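Local coordinates for protein Phi class glutathione transferase GSTF1 (Populus tremula x Populus tremuloides, PDB 4RI6) that probably catalyses the conjugation of glutathione to electrophilic substrates, displacing a halide, as a Phi class glutathione transferase that serves in detoxification, at residues A[16-21]-A[68-73]; A[57-62]-A[74-79]; A[9-14]-A[30-35]. One frame throughout, in Å; residues are numbered along the deposited sequence.

Interaction 1: residues A[16-21]-A[68-73]. With GSH (glutathione), chain C.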
loop_
_atom_site.group_PDB
_atom_site.type_symbol
_atom_site.label_atom_id
_atom_site.label_comp_id
_atom_site.label_asym_id
_atom_site.label_seq_id
_atom_site.Cartn_x
_atom_site.Cartn_y
_atom_site.Cartn_z
ATOM N N VAL A 16 -4.497 11.382 -8.040
ATOM C CA VAL A 16 -5.063 12.693 -7.703
ATOM C C VAL A 16 -6.562 12.572 -7.360
ATOM O O VAL A 16 -7.047 13.167 -6.406
ATOM C CB VAL A 16 -4.883 13.714 -8.869
ATOM C CG1 VAL A 16 -5.604 15.037 -8.558
ATOM C CG2 VAL A 16 -3.385 13.963 -9.151
ATOM N N SER A 17 -7.291 11.805 -8.158
ATOM C CA SER A 17 -8.728 11.620 -7.948
ATOM C C SER A 17 -9.042 11.030 -6.578
ATOM O O SER A 17 -10.026 11.403 -5.940
ATOM C CB SER A 17 -9.319 10.721 -9.048
ATOM O OG SER A 17 -9.408 11.430 -10.274
ATOM N N ARG A 18 -8.205 10.105 -6.135
ATOM C CA ARG A 18 -8.335 9.522 -4.809
ATOM C C ARG A 18 -8.261 10.613 -3.750
ATOM O O ARG A 18 -9.070 10.658 -2.828
ATOM C CB ARG A 18 -7.247 8.470 -4.586
ATOM C CG ARG A 18 -7.275 7.834 -3.212
ATOM C CD ARG A 18 -6.178 6.770 -3.025
ATOM N NE ARG A 18 -6.474 5.664 -3.912
ATOM C CZ ARG A 18 -5.881 5.412 -5.068
ATOM N NH1 ARG A 18 -4.864 6.149 -5.505
ATOM N NH2 ARG A 18 -6.322 4.402 -5.791
ATOM N N VAL A 19 -7.304 11.516 -3.891
ATOM C CA VAL A 19 -7.168 12.579 -2.911
ATOM C C VAL A 19 -8.342 13.564 -2.981
ATOM O O VAL A 19 -8.871 13.988 -1.947
ATOM C CB VAL A 19 -5.819 13.316 -3.092
ATOM C CG1 VAL A 19 -5.746 14.557 -2.229
ATOM C CG2 VAL A 19 -4.677 12.389 -2.757
ATOM N N LEU A 20 -8.752 13.928 -4.194
ATOM C CA LEU A 20 -9.839 14.880 -4.363
ATOM C C LEU A 20 -11.123 14.365 -3.755
ATOM O O LEU A 20 -11.846 15.106 -3.091
ATOM C CB LEU A 20 -10.066 15.202 -5.845
ATOM C CG LEU A 20 -8.940 15.946 -6.553
ATOM C CD1 LEU A 20 -9.291 16.181 -8.005
ATOM C CD2 LEU A 20 -8.680 17.284 -5.885
ATOM N N ALA A 21 -11.422 13.093 -3.988
ATOM C CA ALA A 21 -12.637 12.517 -3.454
ATOM C C ALA A 21 -12.603 12.557 -1.929
ATOM O O ALA A 21 -13.627 12.823 -1.288
ATOM C CB ALA A 21 -12.817 11.096 -3.954
ATOM N N GLU A 68 2.369 10.367 -1.954
ATOM C CA GLU A 68 1.631 9.088 -1.956
ATOM C C GLU A 68 0.179 9.312 -1.554
ATOM O O GLU A 68 -0.134 9.668 -0.432
ATOM C CB GLU A 68 2.276 8.010 -1.070
ATOM C CG GLU A 68 3.392 7.280 -1.797
ATOM C CD GLU A 68 2.899 6.426 -2.952
ATOM O OE1 GLU A 68 1.671 6.227 -3.083
ATOM O OE2 GLU A 68 3.746 5.935 -3.727
ATOM N N SER A 69 -0.697 9.081 -2.515
ATOM C CA SER A 69 -2.112 9.375 -2.336
ATOM C C SER A 69 -2.737 8.794 -1.076
ATOM O O SER A 69 -3.472 9.492 -0.389
ATOM C CB SER A 69 -2.910 8.920 -3.570
ATOM O OG SER A 69 -2.853 7.521 -3.809
ATOM N N ARG A 70 -2.451 7.540 -0.741
ATOM C CA ARG A 70 -3.107 6.947 0.410
ATOM C C ARG A 70 -2.571 7.532 1.721
ATOM O O ARG A 70 -3.315 7.629 2.684
ATOM C CB ARG A 70 -2.982 5.427 0.380
ATOM C CG ARG A 70 -3.738 4.806 -0.770
ATOM C CD ARG A 70 -3.369 3.359 -1.001
ATOM N NE ARG A 70 -3.935 2.849 -2.264
ATOM C CZ ARG A 70 -3.391 3.035 -3.464
ATOM N NH1 ARG A 70 -2.249 3.709 -3.607
ATOM N NH2 ARG A 70 -3.974 2.526 -4.532
ATOM N N ALA A 71 -1.298 7.940 1.747
ATOM C CA ALA A 71 -0.724 8.617 2.916
ATOM C C ALA A 71 -1.336 9.998 3.085
ATOM O O ALA A 71 -1.710 10.411 4.181
ATOM C CB ALA A 71 0.814 8.723 2.796
ATOM N N ILE A 72 -1.466 10.703 1.976
ATOM C CA ILE A 72 -2.127 12.001 1.992
ATOM C C ILE A 72 -3.554 11.863 2.549
ATOM O O ILE A 72 -3.993 12.665 3.371
ATOM C CB ILE A 72 -2.153 12.618 0.578
ATOM C CG1 ILE A 72 -0.720 12.944 0.137
ATOM C CG2 ILE A 72 -3.016 13.885 0.546
ATOM C CD1 ILE A 72 -0.570 13.285 -1.311
ATOM N N CYS A 73 -4.263 10.826 2.120
ATOM C CA CYS A 73 -5.653 10.670 2.524
ATOM C C CYS A 73 -5.757 10.301 3.994
ATOM O O CYS A 73 -6.653 10.770 4.683
ATOM C CB CYS A 73 -6.345 9.623 1.658
ATOM S SG CYS A 73 -6.623 10.173 -0.046
HETATM N N1 GSH C . 1.673 5.451 -5.596
HETATM C CA1 GSH C . 1.481 6.829 -6.013
HETATM C C1 GSH C . 0.331 7.538 -5.327
HETATM O O11 GSH C . -0.612 6.838 -5.018
HETATM O O12 GSH C . 0.358 8.762 -5.059
HETATM C CB1 GSH C . 1.175 6.674 -7.485
HETATM C CG1 GSH C . 1.519 7.954 -8.186
HETATM C CD1 GSH C . 1.429 7.749 -9.671
HETATM O OE1 GSH C . 1.825 6.749 -10.238
HETATM N N2 GSH C . 0.902 8.785 -10.284
HETATM C CA2 GSH C . 0.710 8.934 -11.693
HETATM C C2 GSH C . 1.822 9.810 -12.201
HETATM O O2 GSH C . 2.224 10.697 -11.485
HETATM C CB2 GSH C . -0.685 9.553 -11.851
HETATM S SG2 GSH C . -1.991 8.307 -11.930
HETATM N N3 GSH C . 2.284 9.550 -13.429
HETATM C CA3 GSH C . 3.292 10.361 -14.079
HETATM C C3 GSH C . 4.678 9.794 -13.927
HETATM O O31 GSH C . 4.843 8.776 -13.221
HETATM O O32 GSH C . 5.614 10.370 -14.515
#
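Arg18 and Ser69 meet where helices 14-25 and 69-79 run side by side, nearly parallel at 11° over these segments, in the thioredoxin-like domain of the glutathione transferase fold. The Arg18 side chain leaves CB with CG anti to the backbone N (chi1 178°), which carries it across the groove: CG passes Cys73 SG at 4.0 Å, and CD meets Ser69 OG (3.5 Å) and, beside it, Arg70 CG. A bend at chi3 then turns the guanidinium flat onto that of Arg70, planes 25° apart. CZ and NH2 face Arg70 NH2, the two NH2 atoms 3.3 Å apart as donors without a bond. NE is hydrogen-bonded to Ser168 OG of helix 164-179, while NH1 donates to Ser69 OG at 3.0 Å, the hydroxyl tilted from the guanidinium plane. Asp106, which forms a salt bridge with Arg70, and the glutathione carboxylate probably offset the paired positive charge. Ser69 joins helix packing to ligand binding, its hydroxyl accepting from Arg18 and donating to O11 of the γ-glutamyl carboxylate at 2.6 Å. Glu68, at the N-cap position, takes the glutathione amino group on OE1. Elsewhere between the helices, Val19 CG1 lies 4.0 Å from Ile72 CG2.

Interaction 2: residues A[57-62]-A[74-79]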
loop_
_atom_site.group_PDB
_atom_site.type_symbol
_atom_site.label_atom_id
_atom_site.label_comp_id
_atom_site.label_asym_id
_atom_site.label_seq_id
_atom_site.Cartn_x
_atom_site.Cartn_y
_atom_site.Cartn_z
ATOM N N PRO A 57 -0.191 12.626 -6.891
ATOM C CA PRO A 57 -0.199 13.988 -6.375
ATOM C C PRO A 57 0.864 14.286 -5.343
ATOM O O PRO A 57 1.530 13.391 -4.830
ATOM C CB PRO A 57 -1.578 14.076 -5.720
ATOM C CG PRO A 57 -1.754 12.748 -5.151
ATOM C CD PRO A 57 -1.186 11.792 -6.175
ATOM N N ALA A 58 0.989 15.570 -5.038
ATOM C CA ALA A 58 1.637 16.024 -3.816
ATOM C C ALA A 58 0.650 16.900 -3.053
ATOM O O ALA A 58 -0.291 17.458 -3.635
ATOM C CB ALA A 58 2.930 16.772 -4.121
ATOM N N PHE A 59 0.883 17.025 -1.756
ATOM C CA PHE A 59 0.014 17.729 -0.842
ATOM C C PHE A 59 0.844 18.704 -0.011
ATOM O O PHE A 59 1.934 18.340 0.450
ATOM C CB PHE A 59 -0.693 16.715 0.066
ATOM C CG PHE A 59 -1.391 17.334 1.231
ATOM C CD1 PHE A 59 -0.693 17.728 2.353
ATOM C CD2 PHE A 59 -2.766 17.499 1.216
ATOM C CE1 PHE A 59 -1.347 18.313 3.421
ATOM C CE2 PHE A 59 -3.422 18.057 2.284
ATOM C CZ PHE A 59 -2.715 18.465 3.390
ATOM N N LYS A 60 0.332 19.926 0.184
ATOM C CA LYS A 60 0.902 20.881 1.137
ATOM C C LYS A 60 -0.183 21.531 1.988
ATOM O O LYS A 60 -1.232 21.908 1.479
ATOM C CB LYS A 60 1.682 22.010 0.434
ATOM C CG LYS A 60 2.860 21.608 -0.426
ATOM C CD LYS A 60 3.569 22.872 -0.924
ATOM C CE LYS A 60 4.722 22.568 -1.861
ATOM N NZ LYS A 60 5.395 23.809 -2.295
ATOM N N ASP A 61 0.070 21.661 3.286
ATOM C CA ASP A 61 -0.654 22.622 4.103
ATOM C C ASP A 61 0.366 23.402 4.951
ATOM O O ASP A 61 1.567 23.291 4.709
ATOM C CB ASP A 61 -1.757 21.940 4.947
ATOM C CG ASP A 61 -1.228 20.989 6.015
ATOM O OD1 ASP A 61 -0.015 20.992 6.332
ATOM O OD2 ASP A 61 -2.054 20.236 6.575
ATOM N N GLU A 62 -0.103 24.195 5.913
ATOM C CA GLU A 62 0.792 25.051 6.693
ATOM C C GLU A 62 1.826 24.197 7.445
ATOM O O GLU A 62 2.921 24.672 7.760
ATOM C CB GLU A 62 -0.007 25.939 7.677
ATOM C CG GLU A 62 -1.174 26.726 7.037
ATOM C CD GLU A 62 -1.527 28.051 7.753
ATOM O OE1 GLU A 62 -1.727 29.074 7.046
ATOM O OE2 GLU A 62 -1.622 28.071 9.008
ATOM N N ARG A 74 -4.835 9.478 4.496
ATOM C CA ARG A 74 -4.878 9.158 5.912
ATOM C C ARG A 74 -4.616 10.410 6.750
ATOM O O ARG A 74 -5.225 10.607 7.789
ATOM C CB ARG A 74 -3.879 8.048 6.268
ATOM C CG ARG A 74 -4.470 6.673 6.058
ATOM C CD ARG A 74 -3.635 5.544 6.628
ATOM N NE ARG A 74 -2.447 5.350 5.847
ATOM C CZ ARG A 74 -2.311 4.487 4.841
ATOM N NH1 ARG A 74 -3.268 3.665 4.467
ATOM N NH2 ARG A 74 -1.171 4.431 4.211
ATOM N N TYR A 75 -3.704 11.257 6.301
ATOM C CA TYR A 75 -3.421 12.494 7.023
ATOM C C TYR A 75 -4.659 13.381 7.054
ATOM O O TYR A 75 -5.030 13.914 8.096
ATOM C CB TYR A 75 -2.256 13.239 6.381
ATOM C CG TYR A 75 -2.052 14.626 6.930
ATOM C CD1 TYR A 75 -1.556 14.810 8.216
ATOM C CD2 TYR A 75 -2.357 15.751 6.170
ATOM C CE1 TYR A 75 -1.361 16.049 8.724
ATOM C CE2 TYR A 75 -2.170 17.010 6.677
ATOM C CZ TYR A 75 -1.675 17.151 7.960
ATOM O OH TYR A 75 -1.463 18.398 8.493
ATOM N N ILE A 76 -5.306 13.520 5.905
ATOM C CA ILE A 76 -6.515 14.330 5.807
ATOM C C ILE A 76 -7.571 13.811 6.782
ATOM O O ILE A 76 -8.190 14.574 7.523
ATOM C CB ILE A 76 -7.055 14.319 4.358
ATOM C CG1 ILE A 76 -6.134 15.111 3.435
ATOM C CG2 ILE A 76 -8.472 14.901 4.288
ATOM C CD1 ILE A 76 -6.383 14.899 1.959
ATOM N N CYS A 77 -7.768 12.501 6.793
ATOM C CA CYS A 77 -8.763 11.906 7.668
ATOM C C CYS A 77 -8.402 12.092 9.153
ATOM O O CYS A 77 -9.285 12.286 10.002
ATOM C CB CYS A 77 -8.939 10.428 7.308
ATOM S SG CYS A 77 -9.816 10.169 5.722
ATOM N N ASP A 78 -7.110 12.076 9.456
ATOM C CA ASP A 78 -6.639 12.277 10.820
ATOM C C ASP A 78 -6.803 13.736 11.260
ATOM O O ASP A 78 -7.416 14.034 12.293
ATOM C CB ASP A 78 -5.169 11.860 10.909
ATOM C CG ASP A 78 -4.741 11.471 12.311
ATOM O OD1 ASP A 78 -5.434 11.829 13.282
ATOM O OD2 ASP A 78 -3.681 10.818 12.436
ATOM N N LYS A 79 -6.251 14.642 10.462
ATOM C CA LYS A 79 -6.309 16.071 10.764
ATOM C C LYS A 79 -7.727 16.604 10.877
ATOM O O LYS A 79 -8.018 17.452 11.718
ATOM C CB LYS A 79 -5.570 16.861 9.688
ATOM C CG LYS A 79 -5.565 18.363 9.935
ATOM C CD LYS A 79 -4.795 19.114 8.866
ATOM C CE LYS A 79 -4.870 20.610 9.097
ATOM N NZ LYS A 79 -4.347 21.377 7.927
#
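The rings of Phe59 and Tyr75 meet obliquely, their planes 75° apart and their centroids 5.5 Å from each other. Phe59 brings CE1 and CZ to the CE2 corner of Tyr75, with CE1 to CE2 at 3.6 Å, and CZ lies near the plane of the tyrosine ring at its edge. Asp61 OD2 also sits at the rim of Tyr75, near its plane, and lies in plane at the edge of the Phe59 ring as well, whereas one face of the tyrosine ring is approached by Lys79 CB, displaced toward the rim. On another side of Phe59, CE2 touches Ile76 CG1 at 4.2 Å. A chi1 of 168° swings the Phe59 ring away from its own N and toward the helix.

In the thioredoxin-like domain this places the final helix, 69-79, against one face of the four-stranded mixed sheet, to which Phe59 belongs through strand 58-60. The phenylalanine also packs on Val5 and Ile7 of the adjoining strand 5-8, and Tyr75 touches Leu94 of the second subunit.

Beyond the end of the strand the contact turns polar. Asp61 OD2 accepts from two donors: Tyr75 OH comes to its syn lone pair at 2.7 Å, and Lys79 NZ, which forms a salt bridge with it at 2.9 Å, approaches from above the carboxylate plane, 48° out of it. The lysine chain is extended beyond CG and spans from the exposed last residue of the helix to the carboxylate. This double grip probably stabilises the ionised form of Asp61. The other oxygen, OD1, accepts from the backbone N atoms of Ser63 and Ile64, in the turn before strand 65-67.

Interaction 3: residues A[9-14]-A[30-35]. Unlike the reference sequence in segment 30-35: Ile33 (reference Val). With GSH (glutathione), chain C.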
loop_
_atom_site.group_PDB
_atom_site.type_symbol
_atom_site.label_atom_id
_atom_site.label_comp_id
_atom_site.label_asym_id
_atom_site.label_seq_id
_atom_site.Cartn_x
_atom_site.Cartn_y
_atom_site.Cartn_z
ATOM N N GLY A 9 -1.488 18.298 -9.239
ATOM C CA GLY A 9 -1.735 17.291 -10.258
ATOM C C GLY A 9 -3.069 17.455 -10.971
ATOM O O GLY A 9 -3.929 18.200 -10.515
ATOM N N PRO A 10 -3.261 16.728 -12.084
ATOM C CA PRO A 10 -4.500 16.817 -12.872
ATOM C C PRO A 10 -5.593 15.876 -12.383
ATOM O O PRO A 10 -5.306 14.766 -11.973
ATOM C CB PRO A 10 -4.046 16.404 -14.262
ATOM C CG PRO A 10 -2.975 15.385 -13.992
ATOM C CD PRO A 10 -2.290 15.810 -12.701
ATOM N N PRO A 11 -6.853 16.301 -12.462
ATOM C CA PRO A 11 -7.891 15.369 -12.018
ATOM C C PRO A 11 -8.030 14.095 -12.874
ATOM O O PRO A 11 -8.584 13.121 -12.376
ATOM C CB PRO A 11 -9.161 16.214 -12.062
ATOM C CG PRO A 11 -8.819 17.475 -12.675
ATOM C CD PRO A 11 -7.370 17.657 -12.700
ATOM N N LEU A 12 -7.494 14.046 -14.084
ATOM C CA LEU A 12 -7.530 12.786 -14.856
ATOM C C LEU A 12 -6.678 11.700 -14.199
ATOM O O LEU A 12 -6.859 10.514 -14.467
ATOM C CB LEU A 12 -7.068 13.001 -16.313
ATOM C CG LEU A 12 -5.643 13.539 -16.548
ATOM C CD1 LEU A 12 -4.582 12.441 -16.519
ATOM C CD2 LEU A 12 -5.570 14.281 -17.864
ATOM N N SER A 13 -5.761 12.089 -13.315
ATOM C CA SER A 13 -4.929 11.099 -12.641
ATOM C C SER A 13 -5.723 10.338 -11.579
ATOM O O SER A 13 -6.438 10.922 -10.775
ATOM C CB SER A 13 -3.710 11.766 -11.981
ATOM O OG SER A 13 -3.287 11.031 -10.825
ATOM N N THR A 14 -5.561 9.030 -11.557
ATOM C CA THR A 14 -6.279 8.211 -10.579
ATOM C C THR A 14 -5.868 8.539 -9.159
ATOM O O THR A 14 -6.715 8.635 -8.280
ATOM C CB THR A 14 -6.050 6.726 -10.832
ATOM O OG1 THR A 14 -4.645 6.485 -10.945
ATOM C CG2 THR A 14 -6.736 6.291 -12.110
ATOM N N PHE A 30 -9.735 23.180 -0.792
ATOM C CA PHE A 30 -8.425 22.941 -1.357
ATOM C C PHE A 30 -8.215 23.819 -2.578
ATOM O O PHE A 30 -9.165 24.346 -3.159
ATOM C CB PHE A 30 -8.237 21.455 -1.723
ATOM C CG PHE A 30 -9.196 20.969 -2.773
ATOM C CD1 PHE A 30 -8.895 21.106 -4.118
ATOM C CD2 PHE A 30 -10.389 20.382 -2.411
ATOM C CE1 PHE A 30 -9.778 20.675 -5.090
ATOM C CE2 PHE A 30 -11.271 19.942 -3.368
ATOM C CZ PHE A 30 -10.965 20.091 -4.712
ATOM N N HIS A 31 -6.948 23.989 -2.928
ATOM C CA HIS A 31 -6.530 24.644 -4.152
ATOM C C HIS A 31 -5.742 23.637 -4.962
ATOM O O HIS A 31 -4.802 23.035 -4.461
ATOM C CB HIS A 31 -5.691 25.889 -3.841
ATOM C CG HIS A 31 -5.081 26.531 -5.048
ATOM N ND1 HIS A 31 -5.839 27.063 -6.071
ATOM C CD2 HIS A 31 -3.788 26.754 -5.384
ATOM C CE1 HIS A 31 -5.039 27.568 -6.993
ATOM N NE2 HIS A 31 -3.789 27.397 -6.599
ATOM N N LEU A 32 -6.134 23.447 -6.211
ATOM C CA LEU A 32 -5.534 22.439 -7.072
ATOM C C LEU A 32 -4.610 23.072 -8.093
ATOM O O LEU A 32 -5.045 23.906 -8.921
ATOM C CB LEU A 32 -6.626 21.633 -7.786
ATOM C CG LEU A 32 -6.184 20.423 -8.619
ATOM C CD1 LEU A 32 -5.547 19.309 -7.781
ATOM C CD2 LEU A 32 -7.376 19.898 -9.416
ATOM N N ILE A 33 -3.339 22.678 -8.019
ATOM C CA ILE A 33 -2.300 23.185 -8.907
ATOM C C ILE A 33 -2.064 22.216 -10.052
ATOM O O ILE A 33 -1.670 21.065 -9.835
ATOM C CB ILE A 33 -0.973 23.436 -8.140
ATOM C CG1 ILE A 33 -1.123 24.645 -7.217
ATOM C CG2 ILE A 33 0.187 23.706 -9.106
ATOM C CD1 ILE A 33 0.052 24.841 -6.279
ATOM N N PRO A 34 -2.273 22.680 -11.296
ATOM C CA PRO A 34 -2.170 21.767 -12.438
ATOM C C PRO A 34 -0.748 21.295 -12.714
ATOM O O PRO A 34 0.212 22.056 -12.573
ATOM C CB PRO A 34 -2.693 22.613 -13.605
ATOM C CG PRO A 34 -2.313 23.998 -13.224
ATOM C CD PRO A 34 -2.494 24.072 -11.732
ATOM N N ILE A 35 -0.641 20.017 -13.074
ATOM C CA ILE A 35 0.593 19.415 -13.580
ATOM C C ILE A 35 0.269 18.598 -14.840
ATOM O O ILE A 35 -0.470 17.610 -14.742
ATOM C CB ILE A 35 1.246 18.468 -12.526
ATOM C CG1 ILE A 35 1.494 19.177 -11.185
ATOM C CG2 ILE A 35 2.512 17.866 -13.078
ATOM C CD1 ILE A 35 2.641 20.170 -11.184
HETATM N N1 GSH C . 1.673 5.451 -5.596
HETATM C CA1 GSH C . 1.481 6.829 -6.013
HETATM C C1 GSH C . 0.331 7.538 -5.327
HETATM O O11 GSH C . -0.612 6.838 -5.018
HETATM O O12 GSH C . 0.358 8.762 -5.059
HETATM C CB1 GSH C . 1.175 6.674 -7.485
HETATM C CG1 GSH C . 1.519 7.954 -8.186
HETATM C CD1 GSH C . 1.429 7.749 -9.671
HETATM O OE1 GSH C . 1.825 6.749 -10.238
HETATM N N2 GSH C . 0.902 8.785 -10.284
HETATM C CA2 GSH C . 0.710 8.934 -11.693
HETATM C C2 GSH C . 1.822 9.810 -12.201
HETATM O O2 GSH C . 2.224 10.697 -11.485
HETATM C CB2 GSH C . -0.685 9.553 -11.851
HETATM S SG2 GSH C . -1.991 8.307 -11.930
HETATM N N3 GSH C . 2.284 9.550 -13.429
HETATM C CA3 GSH C . 3.292 10.361 -14.079
HETATM C C3 GSH C . 4.678 9.794 -13.927
HETATM O O31 GSH C . 4.843 8.776 -13.221
HETATM O O32 GSH C . 5.614 10.370 -14.515
#
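The loop that leads from strand 5-8 to the glutathione-binding residue Ser13 rests on the end of strand 30-33, where Gly9 and Ile33 meet. Gly9 N donates to Ile33 O at 2.8 Å in a nearly straight bond (171° at the hydrogen). Ile35 CG1 lies beside the same glycine, 3.7 Å from its N. At phi 133° and psi 168° the backbone of Gly9 would force a side chain against the preceding carbonyl, a geometry suited to glycine. With helix 14-25 between them, the parallel strands 5-8 and 30-33 form the beta-alpha-beta crossover that opens the thioredoxin-like domain, and this contact prolongs their pairing beyond strand 5-8. Leu32, its CG turned to the side remote from its own N, spreads its methyls over the loop: CD1 lies 3.4 Å from Gly9 O, and CD2 reaches Pro11 CD at 4.0 Å. An alanine in place of Leu32 would remove both methyls and is likely to open a gap beside Pro11 and the Gly9 carbonyl. Further on, a type I turn from Pro10 to Ser13 leads into the helix, where Ser13 OG caps Val16 N and lies 3.2 Å from the glutathione sulfur, SG2.

Overall arrangement
All three contacts lie in the thioredoxin-like domain, and helix 14-25 follows directly on the loop of interaction 3. Interaction 1 is the most central: every touching residue is buried, and Ser69 there both joins the helices and binds glutathione. Interaction 2 shares helix 69-79 but lies farther from the chain centre, grading from an aromatic core to a partly exposed salt bridge; Ile72 CG2 touches Phe59 CD2 at 3.7 Å, joining the two. Interaction 3, partly buried, combines one backbone bond with aliphatic contacts and adjoins interaction 1 through Val16. It reaches the same sheet as interaction 2 without touching it. Interactions 1 and 2 also meet the second subunit, whereas interaction 3 does not.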